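Local atomic coordinates of pectate lyase 47 (Bacillus sp. TS-47, PDB entry 1VBL), a protein that cleaves pectate by eliminative lyase chemistry, as a thermostable, calcium-binding member of polysaccharide lyase family 1. Residues V35-R38 with T39-I42; F82-D85 with P86-F90. One frame throughout, in Å; residues are numbered along the deposited sequence.

Contact 1: residues V35-R38 with T39-I42; sequences VTNR and TELI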
# COMPACT_ATOMS: atom_id res chain seq x y z
N VAL A 35 -8.41 -5.04 -21.47
CA VAL A 35 -6.98 -5.14 -21.75
C VAL A 35 -6.37 -6.44 -21.25
O VAL A 35 -6.79 -6.98 -20.22
CB VAL A 35 -6.22 -3.94 -21.14
CG1 VAL A 35 -6.75 -2.64 -21.73
CG2 VAL A 35 -6.38 -3.93 -19.62
N THR A 36 -5.37 -6.93 -21.98
CA THR A 36 -4.72 -8.19 -21.64
C THR A 36 -3.19 -8.09 -21.52
O THR A 36 -2.53 -9.09 -21.22
CB THR A 36 -5.05 -9.27 -22.69
OG1 THR A 36 -4.53 -8.88 -23.96
CG2 THR A 36 -6.56 -9.44 -22.81
N ASN A 37 -2.63 -6.91 -21.75
CA ASN A 37 -1.19 -6.72 -21.64
C ASN A 37 -0.83 -5.26 -21.40
O ASN A 37 -1.68 -4.38 -21.47
CB ASN A 37 -0.47 -7.25 -22.89
CG ASN A 37 -0.89 -6.53 -24.15
OD1 ASN A 37 -0.82 -5.30 -24.23
ND2 ASN A 37 -1.32 -7.29 -25.15
N ARG A 38 0.45 -5.01 -21.11
CA ARG A 38 0.92 -3.66 -20.83
C ARG A 38 0.55 -2.62 -21.89
O ARG A 38 0.05 -1.55 -21.56
CB ARG A 38 2.44 -3.66 -20.64
CG ARG A 38 3.01 -2.29 -20.31
CD ARG A 38 4.50 -2.34 -20.00
NE ARG A 38 5.04 -1.01 -19.76
CZ ARG A 38 5.14 -0.06 -20.69
NH1 ARG A 38 4.76 -0.31 -21.94
NH2 ARG A 38 5.63 1.13 -20.37
N THR A 39 0.82 -2.94 -23.15
CA THR A 39 0.51 -1.99 -24.22
C THR A 39 -0.96 -1.61 -24.26
O THR A 39 -1.30 -0.44 -24.31
CB THR A 39 0.93 -2.56 -25.59
OG1 THR A 39 2.34 -2.79 -25.60
CG2 THR A 39 0.58 -1.57 -26.70
N GLU A 40 -1.84 -2.61 -24.24
CA GLU A 40 -3.27 -2.35 -24.29
C GLU A 40 -3.72 -1.52 -23.08
O GLU A 40 -4.62 -0.69 -23.19
CB GLU A 40 -4.05 -3.67 -24.33
CG GLU A 40 -3.61 -4.61 -25.45
CD GLU A 40 -4.52 -5.80 -25.61
OE1 GLU A 40 -5.05 -6.34 -24.63
OE2 GLU A 40 -4.70 -6.25 -26.85
N LEU A 41 -3.09 -1.76 -21.94
CA LEU A 41 -3.43 -1.03 -20.73
C LEU A 41 -3.07 0.44 -20.90
O LEU A 41 -3.89 1.32 -20.63
CB LEU A 41 -2.69 -1.61 -19.52
CG LEU A 41 -2.82 -0.87 -18.18
CD1 LEU A 41 -4.28 -0.75 -17.79
CD2 LEU A 41 -2.04 -1.63 -17.10
N ILE A 42 -1.85 0.71 -21.34
CA ILE A 42 -1.41 2.09 -21.54
C ILE A 42 -2.21 2.78 -22.64
O ILE A 42 -2.47 3.98 -22.57
CB ILE A 42 0.11 2.14 -21.87
CG1 ILE A 42 0.90 1.69 -20.63
CG2 ILE A 42 0.51 3.56 -22.27
CD1 ILE A 42 2.40 1.71 -20.81
O HOH W 1 -2.21 -6.47 -27.94
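N37 is the N-cap of helix 38-44: its OD1 accepts the almost straight bond from E40 N (2.9 Å, 175°), with the donor tilted 24° from the carbonyl plane. The turn leaves strand 32-35, whose parallel partner 59-63 belongs to the beta-helix typical of this lyase family. A chi1 of 61° sets the amide of N37 between its own backbone N and carbonyl carbon and so swings OD1 back over the helix start. Backbone bonds from L41 N to N37 O and from I42 N to R38 O wind the first turn. The tight side is buried. V35 CG1 lies 3.2 Å from E40 O, V35 and L41 both lean on I61, and CD1 of I42 sits over one guanidinium face of R38, 3.3 Å from CZ. R38 runs extended out to NE, which donates to R125 O. The outer side is polar and more open. E40 sends its carboxylate back past the cap, where OE1 takes two donors: T36 N nearly along the C-O axis, and T36 OG1 (2.7 Å) from above the carboxylate plane. The other oxygen, E40 OE2, accepts from a water 2.7 Å away, and that water in turn accepts from N37 ND2 at 3.0 Å.

Contact 2: residues F82-D85 with P86-F90; sequences FYKD and PHFDF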
# COMPACT_ATOMS: atom_id res chain seq x y z
N PHE A 82 17.93 -5.45 -19.47
CA PHE A 82 17.21 -4.53 -20.35
C PHE A 82 17.28 -3.10 -19.80
O PHE A 82 17.41 -2.14 -20.56
CB PHE A 82 15.74 -4.98 -20.44
CG PHE A 82 14.87 -4.07 -21.26
CD1 PHE A 82 14.74 -4.25 -22.63
CD2 PHE A 82 14.15 -3.05 -20.64
CE1 PHE A 82 13.90 -3.43 -23.39
CE2 PHE A 82 13.31 -2.22 -21.39
CZ PHE A 82 13.19 -2.41 -22.76
N TYR A 83 17.20 -2.98 -18.48
CA TYR A 83 17.23 -1.67 -17.84
C TYR A 83 18.60 -1.14 -17.45
O TYR A 83 18.78 0.07 -17.30
CB TYR A 83 16.39 -1.70 -16.56
CG TYR A 83 14.95 -2.11 -16.75
CD1 TYR A 83 14.47 -3.32 -16.24
CD2 TYR A 83 14.04 -1.26 -17.39
CE1 TYR A 83 13.13 -3.67 -16.35
CE2 TYR A 83 12.70 -1.60 -17.51
CZ TYR A 83 12.25 -2.81 -16.98
OH TYR A 83 10.92 -3.14 -17.08
N LYS A 84 19.56 -2.04 -17.29
CA LYS A 84 20.91 -1.68 -16.85
C LYS A 84 21.66 -0.62 -17.64
O LYS A 84 21.84 -0.73 -18.86
CB LYS A 84 21.77 -2.94 -16.74
CG LYS A 84 23.06 -2.74 -15.96
CD LYS A 84 23.89 -4.01 -15.86
CE LYS A 84 24.63 -4.31 -17.16
NZ LYS A 84 25.59 -3.22 -17.52
N ASP A 85 22.11 0.41 -16.93
CA ASP A 85 22.89 1.49 -17.53
C ASP A 85 24.25 0.90 -17.91
O ASP A 85 24.76 0.02 -17.22
CB ASP A 85 23.08 2.62 -16.50
CG ASP A 85 23.85 3.80 -17.06
OD1 ASP A 85 23.22 4.68 -17.70
OD2 ASP A 85 25.08 3.86 -16.86
N PRO A 86 24.86 1.38 -19.00
CA PRO A 86 26.17 0.88 -19.45
C PRO A 86 27.26 1.03 -18.39
O PRO A 86 28.24 0.29 -18.37
CB PRO A 86 26.47 1.74 -20.68
CG PRO A 86 25.12 2.16 -21.16
CD PRO A 86 24.37 2.45 -19.89
N HIS A 87 27.08 2.01 -17.51
CA HIS A 87 28.06 2.29 -16.46
C HIS A 87 27.72 1.64 -15.13
O HIS A 87 28.36 1.92 -14.12
CB HIS A 87 28.19 3.80 -16.26
CG HIS A 87 28.60 4.54 -17.50
ND1 HIS A 87 29.84 4.38 -18.08
CD2 HIS A 87 27.93 5.42 -18.28
CE1 HIS A 87 29.92 5.14 -19.16
NE2 HIS A 87 28.77 5.78 -19.30
N PHE A 88 26.71 0.77 -15.13
CA PHE A 88 26.34 0.10 -13.90
C PHE A 88 26.66 -1.39 -13.91
O PHE A 88 26.47 -2.07 -14.92
CB PHE A 88 24.85 0.28 -13.61
CG PHE A 88 24.39 -0.44 -12.36
CD1 PHE A 88 23.91 -1.74 -12.43
CD2 PHE A 88 24.48 0.19 -11.12
CE1 PHE A 88 23.52 -2.42 -11.27
CE2 PHE A 88 24.09 -0.48 -9.96
CZ PHE A 88 23.61 -1.79 -10.04
N ASP A 89 27.14 -1.87 -12.78
CA ASP A 89 27.47 -3.28 -12.59
C ASP A 89 27.21 -3.58 -11.12
O ASP A 89 27.80 -2.96 -10.24
CB ASP A 89 28.93 -3.56 -12.93
CG ASP A 89 29.32 -5.00 -12.67
OD1 ASP A 89 29.70 -5.33 -11.53
OD2 ASP A 89 29.24 -5.82 -13.62
N PHE A 90 26.31 -4.53 -10.86
CA PHE A 90 25.95 -4.89 -9.50
C PHE A 90 27.15 -5.22 -8.62
O PHE A 90 27.30 -4.67 -7.53
CB PHE A 90 24.98 -6.08 -9.50
CG PHE A 90 24.35 -6.35 -8.17
CD1 PHE A 90 24.29 -7.65 -7.66
CD2 PHE A 90 23.82 -5.31 -7.41
CE1 PHE A 90 23.70 -7.90 -6.43
CE2 PHE A 90 23.23 -5.56 -6.17
CZ PHE A 90 23.17 -6.86 -5.68
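D85 OD2 accepts from H87 N at 2.8 Å, the N-H coming from above the carboxylate plane, 40° out of it, while D85 OD1 makes a salt bridge with NE of R117 on helix 110-126. D85 O takes F88 N at 3.0 Å. K84 NZ donates to F88 O, also at 3.0 Å and nearly end-on to the carbonyl, with a weak second bond to D85 O. Extended to CD, the lysine bends at chi3 (77°) and again at chi4, which folds the ammonium back over the turn. The F88 N bond closes a type I beta turn from D85 to F88, and the H87 N bond nests an Asx turn at its start, in the loop between helices 80-83 and 90-97. Exchanging D85 for an alanine would probably leave H87 N without its side-chain acceptor and R117 without this carboxylate partner. Around the polar frame, D85 CG rests 3.2 Å from P86 CD, the two side chains crossing at about a right angle. H87 CB also lies close to D85 OD2. The aliphatic part of K84 reaches the edge of the F88 ring, its CG 3.8 Å from CD1, and that buried ring makes an edge-to-face pair with F172.

Overall arrangement
Both contacts are local, but contact 1 is the capped start of a helix and contact 2 a turn between two helices. Contact 1 is partly buried and joins strand 32-35 of the beta-helix to helix 38-44, and its apolar side packs on strand 59-63. Contact 2 is a surface loop linking helices 80-83 and 90-97, held against helix 110-126. That long helix serves both, through R125 at contact 1 and R117 at contact 2. In 35-42 an amide caps the helix, with a carboxylate bonded on the outer side; in 82-90 a lysine and an aspartate tie the turn, and D89 caps the next helix. Their centres are 27 Å apart, and both lie away from the calcium site.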